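Local structure of protein PTHB1 (Homo sapiens, 4YD8) at residues V264-F272 with F283-F294; L308-L316 with W326-V337. The protein forms part of the BBSome, a complex required for ciliogenesis and thought to act as a coat sorting specific membrane proteins to primary cilia. All coordinates share one frame; numbering follows the deposited sequence.

Contact 1 of 2, residues V264-F272 with F283-F294; sequences VFVLGERNF and FMKKLDWSPSCF
Leu267 lies over one face of the Phe294 ring: its CB is 3.6 Å from the ring centroid and only 4° off the normal, a CH-pi contact. With CG anti to the backbone N (chi1 -176°), the methyls part beyond it. CD1 reaches Pro291 CB at 3.8 Å and Leu287 CD1 at 4.1 Å, while CD2 comes within 3.6 Å of the backbone C of Cys293. Two partners approach the edge of the Phe294 ring near its plane, the carbonyl of Phe265 and CE1 of Phe272, the latter 4.0 Å from Phe294 CE2. Phe272 CE2, across the ring from CD1, meets Phe283 CE1 in an offset edge-to-face pair, the edge of Phe283 toward the face of Phe272, centroids 5.9 Å apart and planes at 68°. Beside this aromatic row the backbones form an antiparallel pair: Phe272 and Lys285 exchange two N-H...O=C bonds, and Leu287 N bonds to Arg270 O at 2.9 Å. The amide of Asn271 turns its ND2 to Glu247, outside the pair. Thus strand 281-286 completes one four-stranded sheet, and the chain then swings through Leu287 and Pro291 to lay 291-294 against 264-268, nearly antiparallel (161°) with axes 8.1 Å apart at closest; side chains make most of the contact there. Such a step from outer strand to the next blade's inner strand is characteristic of the seven-bladed beta-propeller.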
loop_
_atom_site.group_PDB
_atom_site.type_symbol
_atom_site.label_atom_id
_atom_site.label_comp_id
_atom_site.label_asym_id
_atom_site.label_seq_id
_atom_site.Cartn_x
_atom_site.Cartn_y
_atom_site.Cartn_z
ATOM N N VAL A 264 8.304 -12.503 1.000
ATOM C CA VAL A 264 8.688 -11.197 0.498
ATOM C C VAL A 264 8.428 -11.131 -0.998
ATOM O O VAL A 264 9.106 -11.802 -1.767
ATOM C CB VAL A 264 10.181 -10.914 0.749
ATOM C CG1 VAL A 264 10.552 -9.560 0.192
ATOM C CG2 VAL A 264 10.491 -11.010 2.240
ATOM N N PHE A 265 7.444 -10.357 -1.434
ATOM C CA PHE A 265 7.213 -10.280 -2.877
ATOM C C PHE A 265 7.866 -9.037 -3.437
ATOM O O PHE A 265 7.752 -7.957 -2.847
ATOM C CB PHE A 265 5.723 -10.297 -3.191
ATOM C CG PHE A 265 5.100 -11.638 -2.999
ATOM C CD1 PHE A 265 4.704 -12.058 -1.742
ATOM C CD2 PHE A 265 4.941 -12.491 -4.071
ATOM C CE1 PHE A 265 4.131 -13.314 -1.572
ATOM C CE2 PHE A 265 4.362 -13.729 -3.903
ATOM C CZ PHE A 265 3.979 -14.139 -2.655
ATOM N N VAL A 266 8.569 -9.201 -4.561
ATOM C CA VAL A 266 9.199 -8.080 -5.239
ATOM C C VAL A 266 8.696 -7.975 -6.672
ATOM O O VAL A 266 8.734 -8.943 -7.442
ATOM C CB VAL A 266 10.737 -8.195 -5.238
ATOM C CG1 VAL A 266 11.349 -6.952 -5.901
ATOM C CG2 VAL A 266 11.236 -8.333 -3.798
ATOM N N LEU A 267 8.172 -6.802 -7.004
ATOM C CA LEU A 267 7.791 -6.506 -8.374
ATOM C C LEU A 267 8.939 -5.810 -9.087
ATOM O O LEU A 267 9.202 -4.640 -8.826
ATOM C CB LEU A 267 6.557 -5.612 -8.427
ATOM C CG LEU A 267 6.043 -5.343 -9.853
ATOM C CD1 LEU A 267 5.547 -6.653 -10.501
ATOM C CD2 LEU A 267 4.929 -4.285 -9.849
ATOM N N GLY A 268 9.610 -6.521 -9.987
ATOM C CA GLY A 268 10.688 -5.931 -10.761
ATOM C C GLY A 268 10.164 -5.402 -12.082
ATOM O O GLY A 268 9.001 -5.613 -12.427
ATOM N N GLU A 269 11.011 -4.708 -12.829
ATOM C CA GLU A 269 10.634 -4.208 -14.144
ATOM C C GLU A 269 10.431 -5.347 -15.137
ATOM O O GLU A 269 9.701 -5.203 -16.115
ATOM C CB GLU A 269 11.698 -3.237 -14.680
ATOM C CG GLU A 269 11.796 -1.928 -13.908
ATOM C CD GLU A 269 12.800 -0.961 -14.516
ATOM O OE1 GLU A 269 13.695 -1.410 -15.263
ATOM O OE2 GLU A 269 12.692 0.252 -14.251
ATOM N N ARG A 270 11.088 -6.479 -14.890
ATOM C CA ARG A 270 11.062 -7.597 -15.846
ATOM C C ARG A 270 10.563 -8.913 -15.248
ATOM O O ARG A 270 10.143 -9.825 -15.972
ATOM C CB ARG A 270 12.461 -7.835 -16.430
ATOM C CG ARG A 270 13.072 -6.651 -17.162
ATOM C CD ARG A 270 14.357 -7.070 -17.886
ATOM N NE ARG A 270 15.570 -6.883 -17.087
ATOM C CZ ARG A 270 16.120 -5.699 -16.819
ATOM N NH1 ARG A 270 15.560 -4.583 -17.274
ATOM N NH2 ARG A 270 17.232 -5.624 -16.093
ATOM N N ASN A 271 10.656 -9.022 -13.930
ATOM C CA ASN A 271 10.333 -10.262 -13.246
ATOM C C ASN A 271 9.560 -10.001 -11.975
ATOM O O ASN A 271 9.602 -8.913 -11.402
ATOM C CB ASN A 271 11.607 -11.057 -12.915
ATOM C CG ASN A 271 12.331 -11.552 -14.150
ATOM O OD1 ASN A 271 12.103 -12.669 -14.613
ATOM N ND2 ASN A 271 13.230 -10.727 -14.682
ATOM N N PHE A 272 8.864 -11.028 -11.533
ATOM C CA PHE A 272 8.145 -11.002 -10.286
ATOM C C PHE A 272 8.781 -12.085 -9.405
ATOM O O PHE A 272 8.995 -13.219 -9.861
ATOM C CB PHE A 272 6.651 -11.205 -10.618
ATOM C CG PHE A 272 5.817 -11.809 -9.542
ATOM C CD1 PHE A 272 5.630 -11.160 -8.340
ATOM C CD2 PHE A 272 5.097 -12.966 -9.794
ATOM C CE1 PHE A 272 4.801 -11.705 -7.368
ATOM C CE2 PHE A 272 4.267 -13.509 -8.842
ATOM C CZ PHE A 272 4.117 -12.882 -7.622
ATOM N N PHE A 283 10.142 -18.577 -5.521
ATOM C CA PHE A 283 9.884 -18.732 -6.957
ATOM C C PHE A 283 10.018 -17.386 -7.660
ATOM O O PHE A 283 10.021 -16.324 -7.021
ATOM C CB PHE A 283 8.503 -19.381 -7.242
ATOM C CG PHE A 283 7.309 -18.532 -6.862
ATOM C CD1 PHE A 283 6.966 -17.405 -7.596
ATOM C CD2 PHE A 283 6.490 -18.909 -5.803
ATOM C CE1 PHE A 283 5.857 -16.638 -7.252
ATOM C CE2 PHE A 283 5.384 -18.143 -5.457
ATOM C CZ PHE A 283 5.072 -17.013 -6.184
HETATM N N MSE A 284 10.151 -17.425 -8.978
HETATM C CA MSE A 284 10.176 -16.199 -9.756
HETATM C C MSE A 284 9.573 -16.462 -11.123
HETATM O O MSE A 284 9.517 -17.606 -11.583
HETATM C CB MSE A 284 11.610 -15.658 -9.881
HETATM C CG MSE A 284 12.464 -16.457 -10.818
HETATM SE SE MSE A 284 14.290 -15.728 -10.967
HETATM C CE MSE A 284 13.841 -14.152 -11.983
ATOM N N LYS A 285 9.095 -15.401 -11.751
ATOM C CA LYS A 285 8.379 -15.483 -12.999
ATOM C C LYS A 285 8.745 -14.302 -13.893
ATOM O O LYS A 285 8.610 -13.154 -13.471
ATOM C CB LYS A 285 6.874 -15.481 -12.712
ATOM C CG LYS A 285 5.996 -15.044 -13.868
ATOM C CD LYS A 285 5.932 -16.103 -14.932
ATOM C CE LYS A 285 4.672 -15.935 -15.776
ATOM N NZ LYS A 285 4.596 -17.007 -16.794
ATOM N N LYS A 286 9.197 -14.583 -15.117
ATOM C CA LYS A 286 9.415 -13.532 -16.098
ATOM C C LYS A 286 8.077 -12.985 -16.566
ATOM O O LYS A 286 7.186 -13.735 -16.934
ATOM C CB LYS A 286 10.223 -14.050 -17.289
ATOM C CG LYS A 286 10.310 -13.068 -18.450
ATOM C CD LYS A 286 11.281 -13.544 -19.520
ATOM C CE LYS A 286 11.458 -12.493 -20.611
ATOM N NZ LYS A 286 11.839 -11.171 -20.032
ATOM N N LEU A 287 7.934 -11.669 -16.545
ATOM C CA LEU A 287 6.689 -11.055 -16.976
ATOM C C LEU A 287 6.731 -10.772 -18.479
ATOM O O LEU A 287 7.742 -10.332 -18.997
ATOM C CB LEU A 287 6.443 -9.781 -16.176
ATOM C CG LEU A 287 6.204 -10.056 -14.685
ATOM C CD1 LEU A 287 6.173 -8.759 -13.923
ATOM C CD2 LEU A 287 4.916 -10.825 -14.470
ATOM N N ASP A 288 5.627 -11.037 -19.171
ATOM C CA ASP A 288 5.570 -10.862 -20.619
ATOM C C ASP A 288 5.136 -9.452 -21.024
ATOM O O ASP A 288 5.032 -9.143 -22.211
ATOM C CB ASP A 288 4.622 -11.896 -21.230
ATOM C CG ASP A 288 5.186 -13.302 -21.174
ATOM O OD1 ASP A 288 6.424 -13.452 -21.280
ATOM O OD2 ASP A 288 4.393 -14.256 -21.019
ATOM N N TRP A 289 4.876 -8.612 -20.027
ATOM C CA TRP A 289 4.414 -7.239 -20.223
ATOM C C TRP A 289 5.031 -6.380 -19.121
ATOM O O TRP A 289 5.263 -6.888 -18.028
ATOM C CB TRP A 289 2.887 -7.153 -20.195
ATOM N N SER A 290 5.292 -5.099 -19.390
ATOM C CA SER A 290 5.823 -4.189 -18.367
ATOM C C SER A 290 4.798 -3.925 -17.265
ATOM O O SER A 290 3.741 -3.360 -17.530
ATOM C CB SER A 290 6.244 -2.852 -18.977
ATOM O OG SER A 290 7.281 -3.028 -19.925
ATOM N N PRO A 291 5.120 -4.302 -16.023
ATOM C CA PRO A 291 4.141 -4.072 -14.953
ATOM C C PRO A 291 4.084 -2.612 -14.497
ATOM O O PRO A 291 5.056 -1.858 -14.648
ATOM C CB PRO A 291 4.643 -4.971 -13.819
ATOM C CG PRO A 291 6.173 -4.975 -14.037
ATOM C CD PRO A 291 6.313 -5.026 -15.548
ATOM N N SER A 292 2.940 -2.225 -13.944
ATOM C CA SER A 292 2.790 -0.907 -13.344
ATOM C C SER A 292 2.607 -1.012 -11.835
ATOM O O SER A 292 3.020 -0.119 -11.107
ATOM C CB SER A 292 1.609 -0.168 -13.961
ATOM O OG SER A 292 0.439 -0.954 -13.843
ATOM N N CYS A 293 1.991 -2.093 -11.363
ATOM C CA CYS A 293 1.760 -2.243 -9.933
ATOM C C CYS A 293 1.364 -3.675 -9.605
ATOM O O CYS A 293 1.075 -4.464 -10.508
ATOM C CB CYS A 293 0.663 -1.280 -9.469
ATOM S SG CYS A 293 -0.945 -1.675 -10.223
ATOM N N PHE A 294 1.316 -4.019 -8.321
ATOM C CA PHE A 294 0.930 -5.395 -7.954
ATOM C C PHE A 294 0.422 -5.490 -6.525
ATOM O O PHE A 294 0.513 -4.526 -5.753
ATOM C CB PHE A 294 2.136 -6.318 -8.278
ATOM C CG PHE A 294 3.146 -6.530 -7.158
ATOM C CD1 PHE A 294 3.477 -5.505 -6.265
ATOM C CD2 PHE A 294 3.696 -7.796 -6.950
ATOM C CE1 PHE A 294 4.418 -5.718 -5.228
ATOM C CE2 PHE A 294 4.666 -8.006 -5.962
ATOM C CZ PHE A 294 5.001 -6.980 -5.082
HETATM O O HOH W 1 9.348 -2.865 -17.284
#

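Contact 2 of 2, residues L308-L316 with W326-V337; sequences LIGNHNNML and WATQLPHIPVAV
Leu316 and Thr328 face each other as an antiparallel hydrogen-bonded pair, with Leu316 N 2.8 Å from Thr328 O and Thr328 N returning the bond to Leu316 O. One step further, Leu330 N bonds to Asn314 O at 2.7 Å, close to straight at the hydrogen (169°). Next to these bonds the leucine side chains meet: Leu330 CD1 rests 3.9 Å from Leu316 CB, and the two chains pass each other at a slant. Beyond the pairing, residues 330-334 wrap round the tip of the turn that starts at Asn311. Ile333, with CG1 anti to its carbonyl carbon (chi1 -62°) and the chain extended beyond, brings CD1 to 3.2 Å from His312 O, while Pro334 CG packs 3.9 Å from Gly310 CA. Asn314 OD1 lies 3.3 Å from Ile333 N, but the angle is too poor for a hydrogen bond. Further out, the turn is also braced from within. Asn311 to Asn314 form a type I beta turn, Asn313 OD1 accepts from Met315 N in an Asx turn, and Asn311 ND2 bonds to Met315 O at 3.2 Å. At the other end, Leu308 CD1 meets Val337 CG2 at 4.0 Å. The run from strand 323-329 through 330-334 into strand 334-342 is the blade-to-blade step of a beta-propeller. Around it, Leu330 rests on Thr351, and Trp326 and Val337 on Ile349, all of strand 348-353 in the following blade, while His332 stacks on His357. Pro334 also touches Cys293 of strand 291-298.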
loop_
_atom_site.group_PDB
_atom_site.type_symbol
_atom_site.label_atom_id
_atom_site.label_comp_id
_atom_site.label_asym_id
_atom_site.label_seq_id
_atom_site.Cartn_x
_atom_site.Cartn_y
_atom_site.Cartn_z
ATOM N N LEU A 308 -2.256 -9.967 -7.841
ATOM C CA LEU A 308 -2.730 -9.079 -8.896
ATOM C C LEU A 308 -1.547 -8.339 -9.488
ATOM O O LEU A 308 -0.716 -7.854 -8.747
ATOM C CB LEU A 308 -3.743 -8.065 -8.352
ATOM C CG LEU A 308 -5.169 -8.566 -8.173
ATOM C CD1 LEU A 308 -5.822 -7.717 -7.095
ATOM C CD2 LEU A 308 -5.905 -8.417 -9.485
ATOM N N ILE A 309 -1.479 -8.250 -10.811
ATOM C CA ILE A 309 -0.449 -7.429 -11.456
ATOM C C ILE A 309 -1.091 -6.574 -12.543
ATOM O O ILE A 309 -1.717 -7.101 -13.472
ATOM C CB ILE A 309 0.680 -8.294 -12.064
ATOM C CG1 ILE A 309 1.308 -9.195 -10.979
ATOM C CG2 ILE A 309 1.741 -7.387 -12.733
ATOM C CD1 ILE A 309 2.528 -10.041 -11.444
ATOM N N GLY A 310 -0.973 -5.256 -12.391
ATOM C CA GLY A 310 -1.499 -4.312 -13.358
ATOM C C GLY A 310 -0.366 -3.938 -14.298
ATOM O O GLY A 310 0.800 -3.979 -13.902
ATOM N N ASN A 311 -0.696 -3.586 -15.535
ATOM C CA ASN A 311 0.336 -3.322 -16.536
ATOM C C ASN A 311 0.110 -2.045 -17.327
ATOM O O ASN A 311 -0.947 -1.426 -17.234
ATOM C CB ASN A 311 0.435 -4.492 -17.500
ATOM C CG ASN A 311 0.657 -5.795 -16.791
ATOM O OD1 ASN A 311 1.785 -6.142 -16.455
ATOM N ND2 ASN A 311 -0.424 -6.529 -16.543
ATOM N N HIS A 312 1.098 -1.672 -18.137
ATOM C CA HIS A 312 1.013 -0.432 -18.898
ATOM C C HIS A 312 0.179 -0.586 -20.158
ATOM O O HIS A 312 -0.011 0.370 -20.902
ATOM C CB HIS A 312 2.415 0.075 -19.245
ATOM C CG HIS A 312 3.174 0.559 -18.051
ATOM N ND1 HIS A 312 3.024 1.831 -17.546
ATOM C CD2 HIS A 312 4.043 -0.077 -17.235
ATOM C CE1 HIS A 312 3.786 1.965 -16.472
ATOM N NE2 HIS A 312 4.417 0.826 -16.263
ATOM N N ASN A 313 -0.323 -1.789 -20.396
ATOM C CA ASN A 313 -1.234 -2.007 -21.517
ATOM C C ASN A 313 -2.693 -2.127 -21.068
ATOM O O ASN A 313 -3.514 -2.737 -21.756
ATOM C CB ASN A 313 -0.820 -3.252 -22.293
ATOM C CG ASN A 313 -0.834 -4.500 -21.440
ATOM O OD1 ASN A 313 -1.121 -4.448 -20.237
ATOM N ND2 ASN A 313 -0.528 -5.638 -22.058
ATOM N N ASN A 314 -2.985 -1.568 -19.899
ATOM C CA ASN A 314 -4.335 -1.543 -19.319
ATOM C C ASN A 314 -4.877 -2.906 -18.874
ATOM O O ASN A 314 -6.042 -3.022 -18.506
ATOM C CB ASN A 314 -5.325 -0.908 -20.303
ATOM C CG ASN A 314 -4.914 0.491 -20.717
ATOM O OD1 ASN A 314 -5.156 1.452 -19.996
ATOM N ND2 ASN A 314 -4.288 0.609 -21.881
HETATM N N MSE A 315 -4.042 -3.934 -18.897
HETATM C CA MSE A 315 -4.472 -5.263 -18.475
HETATM C C MSE A 315 -4.220 -5.471 -16.988
HETATM O O MSE A 315 -3.223 -4.990 -16.441
HETATM C CB MSE A 315 -3.754 -6.347 -19.280
HETATM C CG MSE A 315 -4.027 -6.309 -20.774
HETATM SE SE MSE A 315 -5.909 -6.555 -21.213
HETATM C CE MSE A 315 -6.216 -8.280 -20.369
ATOM N N LEU A 316 -5.135 -6.177 -16.338
ATOM C CA LEU A 316 -4.954 -6.552 -14.950
ATOM C C LEU A 316 -4.959 -8.081 -14.880
ATOM O O LEU A 316 -5.910 -8.714 -15.338
ATOM C CB LEU A 316 -6.058 -5.946 -14.084
ATOM C CG LEU A 316 -6.000 -6.209 -12.580
ATOM C CD1 LEU A 316 -4.743 -5.568 -11.964
ATOM C CD2 LEU A 316 -7.266 -5.678 -11.903
ATOM N N TRP A 326 -6.454 -15.436 -14.615
ATOM C CA TRP A 326 -7.532 -14.498 -14.929
ATOM C C TRP A 326 -6.960 -13.209 -15.459
ATOM O O TRP A 326 -5.886 -12.794 -15.034
ATOM C CB TRP A 326 -8.349 -14.233 -13.674
ATOM C CG TRP A 326 -9.501 -13.278 -13.768
ATOM C CD1 TRP A 326 -10.765 -13.554 -14.211
ATOM C CD2 TRP A 326 -9.523 -11.917 -13.315
ATOM N NE1 TRP A 326 -11.559 -12.438 -14.087
ATOM C CE2 TRP A 326 -10.825 -11.426 -13.535
ATOM C CE3 TRP A 326 -8.563 -11.061 -12.772
ATOM C CZ2 TRP A 326 -11.192 -10.124 -13.197
ATOM C CZ3 TRP A 326 -8.930 -9.766 -12.448
ATOM C CH2 TRP A 326 -10.233 -9.308 -12.673
ATOM N N ALA A 327 -7.677 -12.582 -16.382
ATOM C CA ALA A 327 -7.226 -11.330 -16.970
ATOM C C ALA A 327 -8.396 -10.441 -17.355
ATOM O O ALA A 327 -9.386 -10.920 -17.908
ATOM C CB ALA A 327 -6.349 -11.609 -18.208
ATOM N N THR A 328 -8.270 -9.150 -17.069
ATOM C CA THR A 328 -9.277 -8.166 -17.433
ATOM C C THR A 328 -8.650 -6.907 -18.018
ATOM O O THR A 328 -7.553 -6.519 -17.612
ATOM C CB THR A 328 -10.111 -7.795 -16.209
ATOM O OG1 THR A 328 -10.707 -8.982 -15.691
ATOM C CG2 THR A 328 -11.199 -6.818 -16.561
ATOM N N GLN A 329 -9.364 -6.270 -18.939
ATOM C CA GLN A 329 -8.952 -4.987 -19.464
ATOM C C GLN A 329 -9.527 -3.913 -18.568
ATOM O O GLN A 329 -10.709 -3.949 -18.227
ATOM C CB GLN A 329 -9.427 -4.798 -20.906
ATOM C CG GLN A 329 -8.874 -3.550 -21.589
ATOM C CD GLN A 329 -9.257 -3.471 -23.060
ATOM O OE1 GLN A 329 -10.055 -4.272 -23.551
ATOM N NE2 GLN A 329 -8.683 -2.504 -23.773
ATOM N N LEU A 330 -8.679 -2.973 -18.167
ATOM C CA LEU A 330 -9.118 -1.807 -17.424
ATOM C C LEU A 330 -9.207 -0.625 -18.381
ATOM O O LEU A 330 -8.495 -0.592 -19.383
ATOM C CB LEU A 330 -8.150 -1.490 -16.279
ATOM C CG LEU A 330 -7.790 -2.621 -15.314
ATOM C CD1 LEU A 330 -6.863 -2.096 -14.217
ATOM C CD2 LEU A 330 -9.031 -3.256 -14.716
ATOM N N PRO A 331 -10.076 0.351 -18.072
ATOM C CA PRO A 331 -10.179 1.571 -18.884
ATOM C C PRO A 331 -8.949 2.465 -18.751
ATOM O O PRO A 331 -8.702 3.315 -19.607
ATOM C CB PRO A 331 -11.425 2.263 -18.321
ATOM C CG PRO A 331 -11.589 1.723 -16.954
ATOM C CD PRO A 331 -11.087 0.312 -17.002
ATOM N N HIS A 332 -8.172 2.264 -17.691
ATOM C CA HIS A 332 -7.017 3.116 -17.429
ATOM C C HIS A 332 -5.878 2.322 -16.804
ATOM O O HIS A 332 -6.111 1.311 -16.148
ATOM C CB HIS A 332 -7.416 4.277 -16.509
ATOM C CG HIS A 332 -8.546 5.106 -17.045
ATOM N ND1 HIS A 332 -8.369 6.062 -18.020
ATOM C CD2 HIS A 332 -9.869 5.102 -16.754
ATOM C CE1 HIS A 332 -9.535 6.619 -18.305
ATOM N NE2 HIS A 332 -10.459 6.053 -17.552
ATOM N N ILE A 333 -4.649 2.785 -17.002
ATOM C CA ILE A 333 -3.487 2.137 -16.406
ATOM C C ILE A 333 -3.451 2.367 -14.899
ATOM O O ILE A 333 -3.420 3.501 -14.445
ATOM C CB ILE A 333 -2.173 2.657 -17.021
ATOM C CG1 ILE A 333 -2.123 2.334 -18.515
ATOM C CG2 ILE A 333 -0.962 2.062 -16.297
ATOM C CD1 ILE A 333 -0.934 2.950 -19.230
ATOM N N PRO A 334 -3.443 1.281 -14.119
ATOM C CA PRO A 334 -3.427 1.408 -12.660
ATOM C C PRO A 334 -2.023 1.740 -12.135
ATOM O O PRO A 334 -1.054 1.103 -12.545
ATOM C CB PRO A 334 -3.884 0.028 -12.191
ATOM C CG PRO A 334 -3.395 -0.916 -13.299
ATOM C CD PRO A 334 -3.423 -0.123 -14.574
ATOM N N VAL A 335 -1.919 2.735 -11.262
ATOM C CA VAL A 335 -0.675 2.949 -10.519
ATOM C C VAL A 335 -0.732 2.277 -9.168
ATOM O O VAL A 335 0.290 2.112 -8.516
ATOM C CB VAL A 335 -0.357 4.431 -10.278
ATOM C CG1 VAL A 335 0.039 5.099 -11.562
ATOM C CG2 VAL A 335 -1.524 5.141 -9.569
ATOM N N ALA A 336 -1.941 1.927 -8.724
ATOM C CA ALA A 336 -2.107 1.168 -7.492
ATOM C C ALA A 336 -3.358 0.317 -7.576
ATOM O O ALA A 336 -4.338 0.712 -8.201
ATOM C CB ALA A 336 -2.193 2.092 -6.265
ATOM N N VAL A 337 -3.305 -0.842 -6.931
ATOM C CA VAL A 337 -4.460 -1.727 -6.820
ATOM C C VAL A 337 -4.532 -2.236 -5.395
ATOM O O VAL A 337 -3.496 -2.524 -4.771
ATOM C CB VAL A 337 -4.381 -2.901 -7.829
ATOM C CG1 VAL A 337 -3.066 -3.688 -7.688
ATOM C CG2 VAL A 337 -5.574 -3.809 -7.679
#

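Along the chain, contact 1 closes first, folding the hairpin of strands 271-275 and 281-286 and bringing the following strand 291-298 back against 263-268. Contact 2 opens afterwards, at 308, and repeats the scheme with hairpin 315-320/323-329 and the departing strand 334-342. The two therefore run in series and neither nest nor cross. The centres of contacts 1 and 2 are about 13 Å apart. They meet through strands 291-298 and 306-311, neighbours in one sheet: Ser292 N lies 2.8 Å from Gly310 O, a probable hydrogen bond, where Ser292 and Cys293 form a classic beta bulge opposite Gly310. Ser292 OG also probably bonds to Pro334 O, at 2.9 Å. The first bond lies within a blade; the second links it to the strand that opens the next.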